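PDB 4OPF: Nrps/pks, which is the KS8 ketosynthase domain of OzmH from the "AT-less" oxazolomycin pathway and, like its family, probably joins acyl units by Claisen-type condensation. Local coordinates for residues S15-G20 / A81-E86; D25-L30 / P329-P334; I344-M349 / L389-S394. One frame throughout, in Å; residues are numbered along the deposited sequence.

How the contacts relate
All three contacts are buried, and none is a surface patch; what separates them is chemistry. Contact 1 (15-20 with 81-86) sets strand 9-17 against helix 79-95 and is the polar one, centred on an ion pair. Contacts 2 and 3 are mainly apolar: contact 2 (25-30 with 329-334) brings together two helices remote in sequence, whereas contact 3 (344-349 with 389-394) lays a helix against a sheet strand. Contacts 1 and 3 reach the same large sheet through different strands. Contact 2 lies between them in space, since Tyr27 meets Phe18 of contact 1 and Ile344 of contact 3, while Trp28 packs on Leu348.

Contact 1 of 3, residues S15-G20 / A81-E86; sequences SGRFPG and ALLLLE
Arg17 reaches from strand 9-17 to Leu83 and Glu86 on helix 79-95, a sheet-to-helix contact between layers of the thiolase fold shared by ketosynthases. The arginine illustrates how one long side chain can pack its flat face on an apolar neighbour while its edge pairs with a charged one. Its CB points toward the helix, and with CG anti to the backbone N (chi1 -162°) the chain runs outward before bending at chi3. Beyond that bend NE passes 4.0 Å from Leu83 CD1. The guanidinium centre then lies squarely against the same methyl, with Arg17 CZ 3.6 Å from Leu83 CD1, so that the leucine covers one flat face. The rim of the group does the polar work. Arg17 NH1 gives Glu86 OE1 a hydrogen bond of 2.6 Å, nearly straight at 174°, which is also a salt bridge; the guanidinium and carboxylate planes are only 29° apart. NH1 has a second anionic partner in Glu87, the next residue of the helix, and Arg428 forms another salt bridge with Glu86 OE1. Such a cluster of alternating charges would be expected to favour the ionised forms of the two glutamates. The other terminal nitrogen closes a small circuit through water: Arg17 NH2 donates to a water 3.0 Å away, and that water in turn donates to Glu86 OE1 over 2.9 Å.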
loop_
_atom_site.group_PDB
_atom_site.type_symbol
_atom_site.label_atom_id
_atom_site.label_comp_id
_atom_site.label_asym_id
_atom_site.label_seq_id
_atom_site.Cartn_x
_atom_site.Cartn_y
_atom_site.Cartn_z
ATOM N N SER A 15 1.847 13.119 17.159
ATOM C CA SER A 15 0.710 13.813 17.688
ATOM C C SER A 15 -0.458 12.889 17.636
ATOM O O SER A 15 -0.475 11.898 16.891
ATOM C CB SER A 15 0.356 15.012 16.839
ATOM O OG SER A 15 -0.561 15.833 17.589
ATOM N N GLY A 16 -1.465 13.195 18.414
ATOM C CA GLY A 16 -2.711 12.429 18.369
ATOM C C GLY A 16 -3.804 12.929 19.295
ATOM O O GLY A 16 -3.565 13.816 20.094
ATOM N N ARG A 17 -4.990 12.348 19.157
ATOM C CA ARG A 17 -6.165 12.779 19.870
ATOM C C ARG A 17 -7.047 11.571 20.027
ATOM O O ARG A 17 -7.307 10.905 19.058
ATOM C CB ARG A 17 -6.870 13.838 19.011
ATOM C CG ARG A 17 -7.830 14.663 19.750
ATOM C CD ARG A 17 -8.469 15.797 18.943
ATOM N NE ARG A 17 -7.503 16.494 18.086
ATOM C CZ ARG A 17 -7.797 17.600 17.360
ATOM N NH1 ARG A 17 -6.874 18.170 16.598
ATOM N NH2 ARG A 17 -9.030 18.147 17.413
ATOM N N PHE A 18 -7.504 11.275 21.245
ATOM C CA PHE A 18 -8.304 10.079 21.527
ATOM C C PHE A 18 -9.365 10.424 22.552
ATOM O O PHE A 18 -9.302 11.474 23.166
ATOM C CB PHE A 18 -7.375 8.974 22.059
ATOM C CG PHE A 18 -6.330 8.553 21.073
ATOM C CD1 PHE A 18 -6.671 7.778 19.998
ATOM C CD2 PHE A 18 -5.038 8.992 21.190
ATOM C CE1 PHE A 18 -5.725 7.424 19.042
ATOM C CE2 PHE A 18 -4.086 8.646 20.253
ATOM C CZ PHE A 18 -4.430 7.858 19.158
ATOM N N PRO A 19 -10.383 9.574 22.709
ATOM C CA PRO A 19 -11.407 9.878 23.709
ATOM C C PRO A 19 -10.779 10.139 25.067
ATOM O O PRO A 19 -9.872 9.441 25.460
ATOM C CB PRO A 19 -12.285 8.622 23.703
ATOM C CG PRO A 19 -12.100 8.063 22.323
ATOM C CD PRO A 19 -10.670 8.330 21.981
ATOM N N GLY A 20 -11.200 11.189 25.723
ATOM C CA GLY A 20 -10.666 11.602 27.008
ATOM C C GLY A 20 -9.273 12.187 26.908
ATOM O O GLY A 20 -8.672 12.478 27.931
ATOM N N ALA A 81 -10.472 14.165 7.047
ATOM C CA ALA A 81 -9.395 14.779 6.326
ATOM C C ALA A 81 -8.958 16.066 7.039
ATOM O O ALA A 81 -7.753 16.348 7.164
ATOM C CB ALA A 81 -9.794 15.049 4.880
ATOM N N LEU A 82 -9.908 16.845 7.514
ATOM C CA LEU A 82 -9.592 18.075 8.223
ATOM C C LEU A 82 -8.854 17.786 9.526
ATOM O O LEU A 82 -7.921 18.480 9.874
ATOM C CB LEU A 82 -10.847 18.843 8.535
ATOM C CG LEU A 82 -11.648 19.227 7.290
ATOM C CD1 LEU A 82 -12.990 19.840 7.621
ATOM C CD2 LEU A 82 -10.844 20.257 6.541
ATOM N N LEU A 83 -9.269 16.747 10.240
ATOM C CA LEU A 83 -8.601 16.367 11.447
ATOM C C LEU A 83 -7.171 15.910 11.198
ATOM O O LEU A 83 -6.291 16.208 11.985
ATOM C CB LEU A 83 -9.384 15.234 12.085
ATOM C CG LEU A 83 -8.950 14.698 13.427
ATOM C CD1 LEU A 83 -8.889 15.788 14.440
ATOM C CD2 LEU A 83 -9.914 13.600 13.890
ATOM N N LEU A 84 -6.950 15.137 10.144
ATOM C CA LEU A 84 -5.601 14.718 9.771
ATOM C C LEU A 84 -4.697 15.901 9.435
ATOM O O LEU A 84 -3.501 15.876 9.726
ATOM C CB LEU A 84 -5.624 13.814 8.555
ATOM C CG LEU A 84 -5.865 12.365 8.867
ATOM C CD1 LEU A 84 -5.937 11.647 7.523
ATOM C CD2 LEU A 84 -4.736 11.747 9.711
ATOM N N LEU A 85 -5.242 16.914 8.762
ATOM C CA LEU A 85 -4.448 18.116 8.473
ATOM C C LEU A 85 -3.919 18.782 9.773
ATOM O O LEU A 85 -2.736 19.114 9.873
ATOM C CB LEU A 85 -5.274 19.149 7.673
ATOM C CG LEU A 85 -5.440 18.783 6.192
ATOM C CD1 LEU A 85 -6.512 19.647 5.562
ATOM C CD2 LEU A 85 -4.132 19.029 5.462
ATOM N N GLU A 86 -4.799 18.940 10.745
ATOM C CA GLU A 86 -4.404 19.498 12.051
ATOM C C GLU A 86 -3.384 18.624 12.711
ATOM O O GLU A 86 -2.364 19.113 13.188
ATOM C CB GLU A 86 -5.553 19.617 13.064
ATOM C CG GLU A 86 -6.518 20.700 12.836
ATOM C CD GLU A 86 -7.499 20.923 14.004
ATOM O OE1 GLU A 86 -7.464 20.214 15.058
ATOM O OE2 GLU A 86 -8.346 21.841 13.846
HETATM O O HOH W 1 -10.289 20.064 15.552
#

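Contact 2 of 3, residues D25-L30 / P329-P334; sequences DAYWRL and PNIGHP
Tyr27 and Leu30, one helical turn apart on helix 24-33, both meet Ile331 at the end of the short helix 328-331. In this thiolase-fold enzyme the contact joins an N-terminal helix, which follows strand 9-17, to a turn nearly three hundred residues later, and it shows how apolar residues spaced i, i+3 can share one partner. Tyr27 comes first. Its CB does not point directly at the opposite segment, but the ring extends nearer to it and presents an edge rather than a face: Tyr27 CE1 is 4.3 Å from Ile331 CG2. Farther along, Tyr27 OH lies 4.2 Å from Ile331 CD1, an apolar neighbour, while its hydrogen bond goes to the backbone oxygen of Ala341. That bond holds the polar end of a buried ring that also meets the ring of Phe18, their planes about 30° apart. Leu30 follows, its CB directed at the other helix and its CG anti to the backbone N (chi1 178°). The branch ending in CD2 also approaches the aliphatic part of Asn330, with Leu30 CD2 4.3 Å from Asn330 CB. The amide of Asn330 is engaged by another partner, ND2 bonding to the backbone oxygen of Arg35. Just past Ile331 the chain leaves the helix through Gly332, whose positive phi of 79° turns it away. The closest approach is between two methyls, Leu30 CD2 and Ile331 CG2, at 3.7 Å.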
loop_
_atom_site.group_PDB
_atom_site.type_symbol
_atom_site.label_atom_id
_atom_site.label_comp_id
_atom_site.label_asym_id
_atom_site.label_seq_id
_atom_site.Cartn_x
_atom_site.Cartn_y
_atom_site.Cartn_z
ATOM N N ASP A 25 -0.090 14.490 25.821
ATOM C CA ASP A 25 0.165 14.626 27.230
ATOM C C ASP A 25 -1.066 14.155 27.992
ATOM O O ASP A 25 -0.933 13.458 28.977
ATOM C CB ASP A 25 0.556 16.078 27.565
ATOM C CG ASP A 25 1.988 16.413 27.114
ATOM O OD1 ASP A 25 2.784 15.501 26.809
ATOM O OD2 ASP A 25 2.326 17.596 27.059
ATOM N N ALA A 26 -2.256 14.514 27.524
ATOM C CA ALA A 26 -3.456 14.030 28.144
ATOM C C ALA A 26 -3.625 12.507 27.916
ATOM O O ALA A 26 -4.146 11.795 28.764
ATOM C CB ALA A 26 -4.675 14.822 27.672
ATOM N N TYR A 27 -3.190 12.002 26.766
ATOM C CA TYR A 27 -3.256 10.594 26.515
ATOM C C TYR A 27 -2.353 9.839 27.524
ATOM O O TYR A 27 -2.739 8.823 28.064
ATOM C CB TYR A 27 -2.873 10.313 25.062
ATOM C CG TYR A 27 -3.093 8.934 24.561
ATOM C CD1 TYR A 27 -4.268 8.255 24.781
ATOM C CD2 TYR A 27 -2.143 8.333 23.778
ATOM C CE1 TYR A 27 -4.446 6.959 24.278
ATOM C CE2 TYR A 27 -2.324 7.099 23.208
ATOM C CZ TYR A 27 -3.481 6.409 23.459
ATOM O OH TYR A 27 -3.590 5.136 22.903
ATOM N N TRP A 28 -1.154 10.320 27.745
ATOM C CA TRP A 28 -0.268 9.724 28.696
ATOM C C TRP A 28 -0.857 9.768 30.095
ATOM O O TRP A 28 -0.793 8.797 30.777
ATOM C CB TRP A 28 1.095 10.395 28.697
ATOM C CG TRP A 28 1.996 9.806 29.727
ATOM C CD1 TRP A 28 2.448 10.415 30.873
ATOM C CD2 TRP A 28 2.477 8.459 29.775
ATOM N NE1 TRP A 28 3.213 9.519 31.598
ATOM C CE2 TRP A 28 3.263 8.329 30.932
ATOM C CE3 TRP A 28 2.369 7.368 28.914
ATOM C CZ2 TRP A 28 3.897 7.149 31.269
ATOM C CZ3 TRP A 28 3.057 6.199 29.215
ATOM C CH2 TRP A 28 3.771 6.091 30.393
ATOM N N ARG A 29 -1.465 10.874 30.500
ATOM C CA ARG A 29 -2.126 10.938 31.802
ATOM C C ARG A 29 -3.255 9.922 31.904
ATOM O O ARG A 29 -3.356 9.218 32.921
ATOM C CB ARG A 29 -2.642 12.353 32.149
ATOM C CG ARG A 29 -1.504 13.288 32.574
ATOM C CD ARG A 29 -1.940 14.642 33.100
ATOM N NE ARG A 29 -2.858 15.371 32.213
ATOM C CZ ARG A 29 -2.483 16.195 31.210
ATOM N NH1 ARG A 29 -3.416 16.813 30.468
ATOM N NH2 ARG A 29 -1.183 16.394 30.919
ATOM N N LEU A 30 -4.104 9.840 30.884
ATOM C CA LEU A 30 -5.177 8.891 30.880
ATOM C C LEU A 30 -4.641 7.461 31.088
ATOM O O LEU A 30 -5.162 6.701 31.952
ATOM C CB LEU A 30 -5.957 8.964 29.565
ATOM C CG LEU A 30 -7.108 7.982 29.379
ATOM C CD1 LEU A 30 -8.376 8.544 29.952
ATOM C CD2 LEU A 30 -7.396 7.651 27.957
ATOM N N PRO A 329 -9.763 -1.039 26.793
ATOM C CA PRO A 329 -10.590 -0.711 27.961
ATOM C C PRO A 329 -10.501 0.775 28.343
ATOM O O PRO A 329 -11.412 1.275 28.967
ATOM C CB PRO A 329 -9.991 -1.581 29.067
ATOM C CG PRO A 329 -9.319 -2.690 28.330
ATOM C CD PRO A 329 -8.718 -2.007 27.129
ATOM N N ASN A 330 -9.441 1.486 27.947
ATOM C CA ASN A 330 -9.308 2.894 28.243
ATOM C C ASN A 330 -10.069 3.791 27.251
ATOM O O ASN A 330 -10.615 4.803 27.657
ATOM C CB ASN A 330 -7.853 3.332 28.184
ATOM C CG ASN A 330 -6.927 2.504 29.083
ATOM O OD1 ASN A 330 -6.516 1.377 28.742
ATOM N ND2 ASN A 330 -6.539 3.084 30.190
ATOM N N ILE A 331 -10.027 3.478 25.958
ATOM C CA ILE A 331 -10.599 4.378 24.953
ATOM C C ILE A 331 -11.581 3.755 23.975
ATOM O O ILE A 331 -12.050 4.460 23.084
ATOM C CB ILE A 331 -9.518 5.031 24.101
ATOM C CG1 ILE A 331 -8.783 4.000 23.286
ATOM C CG2 ILE A 331 -8.570 5.844 24.986
ATOM C CD1 ILE A 331 -7.754 4.599 22.316
ATOM N N GLY A 332 -11.944 2.489 24.179
ATOM C CA GLY A 332 -12.785 1.722 23.249
ATOM C C GLY A 332 -11.988 1.207 22.057
ATOM O O GLY A 332 -10.773 1.140 22.122
ATOM N N HIS A 333 -12.673 0.878 20.955
ATOM C CA HIS A 333 -12.058 0.316 19.763
ATOM C C HIS A 333 -12.064 1.363 18.628
ATOM O O HIS A 333 -13.079 1.541 17.971
ATOM C CB HIS A 333 -12.835 -0.919 19.300
ATOM C CG HIS A 333 -12.097 -1.751 18.288
ATOM N ND1 HIS A 333 -11.208 -1.220 17.377
ATOM C CD2 HIS A 333 -12.129 -3.080 18.031
ATOM C CE1 HIS A 333 -10.710 -2.181 16.619
ATOM N NE2 HIS A 333 -11.248 -3.326 16.998
ATOM N N PRO A 334 -10.935 2.053 18.384
ATOM C CA PRO A 334 -10.909 3.121 17.363
ATOM C C PRO A 334 -10.772 2.663 15.913
ATOM O O PRO A 334 -10.266 3.421 15.095
ATOM C CB PRO A 334 -9.709 3.990 17.769
ATOM C CG PRO A 334 -8.983 3.257 18.830
ATOM C CD PRO A 334 -9.648 1.915 19.078
#

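Contact 3 of 3, residues I344-M349 / L389-S394; sequences IKTVLM and LLAAVS
Thr346 has the largest area buried of any residue in this contact, dividing its two branches between Ala391 and Val393. These strand residues, two positions apart, project from the same side of strand 390-396 and receive the threonine as a pair. The methyl branch goes to the alanine: with CG2 anti to the backbone N, it comes end-on against the methyl group, and Thr346 CG2 stands only 3.4 Å from Ala391 CB, tighter than carbon atoms usually pack. A small residue on the strand thus permits close approach, the CA atoms of Thr346 and Ala391 being 6.8 Å apart. Helix 338-352 is one of the central helices of the thiolase fold, a layer enclosed by sheet strands, and its segment 344-349 runs antiparallel to segment 390-394, with their N-to-C directions at 172° and the axes 8.9 Å apart at closest approach. The flanking strands 291-293 and 401-408 extend this bed, Glu293 and Leu407 also touching Thr346. The other branch is polar, yet it faces a hydrocarbon. Thr346 OG1 lies 3.5 Å from Val393 CG2, and the hydroxyl is satisfied by a hydrogen bond with the backbone oxygen of Gly342, four residues earlier in its own helix. This follows from chi1 of -60°, which sets OG1 beside the backbone N and anti to the carbonyl carbon. The two side chains pass one another head to tail, and Val393 CG2 lies 4.1 Å from Thr346 CB.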
loop_
_atom_site.group_PDB
_atom_site.type_symbol
_atom_site.label_atom_id
_atom_site.label_comp_id
_atom_site.label_asym_id
_atom_site.label_seq_id
_atom_site.Cartn_x
_atom_site.Cartn_y
_atom_site.Cartn_z
ATOM N N ILE A 344 1.286 4.538 19.574
ATOM C CA ILE A 344 1.589 5.781 20.319
ATOM C C ILE A 344 1.714 5.483 21.841
ATOM O O ILE A 344 2.655 5.958 22.490
ATOM C CB ILE A 344 0.544 6.881 20.029
ATOM C CG1 ILE A 344 0.753 7.368 18.569
ATOM C CG2 ILE A 344 0.645 8.047 21.006
ATOM C CD1 ILE A 344 -0.288 8.335 18.075
ATOM N N LYS A 345 0.817 4.662 22.360
ATOM C CA LYS A 345 0.900 4.199 23.745
ATOM C C LYS A 345 2.257 3.578 24.061
ATOM O O LYS A 345 2.919 3.934 25.018
ATOM C CB LYS A 345 -0.192 3.171 24.071
ATOM C CG LYS A 345 0.124 2.340 25.324
ATOM C CD LYS A 345 -1.040 1.433 25.685
ATOM C CE LYS A 345 -0.591 0.335 26.617
ATOM N NZ LYS A 345 -1.756 -0.567 26.904
ATOM N N THR A 346 2.653 2.643 23.240
ATOM C CA THR A 346 3.931 1.968 23.421
ATOM C C THR A 346 5.122 2.902 23.284
ATOM O O THR A 346 6.057 2.754 24.037
ATOM C CB THR A 346 4.052 0.847 22.396
ATOM O OG1 THR A 346 2.974 -0.056 22.625
ATOM C CG2 THR A 346 5.283 0.096 22.610
ATOM N N VAL A 347 5.089 3.859 22.329
ATOM C CA VAL A 347 6.152 4.817 22.193
ATOM C C VAL A 347 6.214 5.658 23.444
ATOM O O VAL A 347 7.278 5.919 23.961
ATOM C CB VAL A 347 5.974 5.724 20.948
ATOM C CG1 VAL A 347 6.925 6.919 21.022
ATOM C CG2 VAL A 347 6.133 4.884 19.668
ATOM N N LEU A 348 5.076 6.082 23.944
ATOM C CA LEU A 348 5.075 6.863 25.170
ATOM C C LEU A 348 5.607 6.074 26.399
ATOM O O LEU A 348 6.337 6.620 27.248
ATOM C CB LEU A 348 3.674 7.378 25.446
ATOM C CG LEU A 348 3.184 8.448 24.487
ATOM C CD1 LEU A 348 1.717 8.737 24.761
ATOM C CD2 LEU A 348 3.981 9.719 24.690
HETATM N N MSE A 349 5.227 4.814 26.499
HETATM C CA MSE A 349 5.752 3.933 27.560
HETATM C C MSE A 349 7.242 3.835 27.497
HETATM O O MSE A 349 7.906 3.940 28.517
HETATM C CB MSE A 349 5.157 2.554 27.433
HETATM C CG MSE A 349 3.765 2.543 28.092
HETATM SE SE MSE A 349 2.935 0.768 27.825
HETATM C CE MSE A 349 4.508 -0.275 28.315
ATOM N N LEU A 389 14.413 -2.317 27.013
ATOM C CA LEU A 389 13.381 -1.384 26.581
ATOM C C LEU A 389 12.916 -1.744 25.156
ATOM O O LEU A 389 13.250 -1.052 24.202
ATOM C CB LEU A 389 13.890 0.049 26.620
ATOM C CG LEU A 389 13.790 0.751 27.955
ATOM C CD1 LEU A 389 14.587 2.054 27.894
ATOM C CD2 LEU A 389 12.329 1.034 28.295
ATOM N N LEU A 390 12.172 -2.833 25.062
ATOM C CA LEU A 390 11.591 -3.312 23.846
ATOM C C LEU A 390 10.143 -3.719 24.118
ATOM O O LEU A 390 9.837 -4.304 25.158
ATOM C CB LEU A 390 12.339 -4.522 23.316
ATOM C CG LEU A 390 13.672 -4.224 22.645
ATOM C CD1 LEU A 390 14.613 -5.393 22.801
ATOM C CD2 LEU A 390 13.521 -3.984 21.153
ATOM N N ALA A 391 9.281 -3.351 23.179
ATOM C CA ALA A 391 7.862 -3.619 23.206
ATOM C C ALA A 391 7.322 -3.941 21.810
ATOM O O ALA A 391 7.956 -3.650 20.788
ATOM C CB ALA A 391 7.131 -2.425 23.815
ATOM N N ALA A 392 6.179 -4.594 21.765
ATOM C CA ALA A 392 5.555 -4.966 20.512
ATOM C C ALA A 392 4.071 -4.616 20.533
ATOM O O ALA A 392 3.472 -4.394 21.613
ATOM C CB ALA A 392 5.731 -6.422 20.214
ATOM N N VAL A 393 3.499 -4.529 19.330
ATOM C CA VAL A 393 2.124 -4.138 19.103
ATOM C C VAL A 393 1.551 -5.025 18.038
ATOM O O VAL A 393 2.141 -5.220 17.011
ATOM C CB VAL A 393 2.011 -2.706 18.615
ATOM C CG1 VAL A 393 0.530 -2.295 18.556
ATOM C CG2 VAL A 393 2.673 -1.747 19.565
ATOM N N SER A 394 0.370 -5.562 18.284
ATOM C CA SER A 394 -0.287 -6.450 17.383
ATOM C C SER A 394 -1.587 -5.881 16.933
ATOM O O SER A 394 -2.309 -5.272 17.719
ATOM C CB SER A 394 -0.620 -7.734 18.097
ATOM O OG SER A 394 0.569 -8.462 18.334
#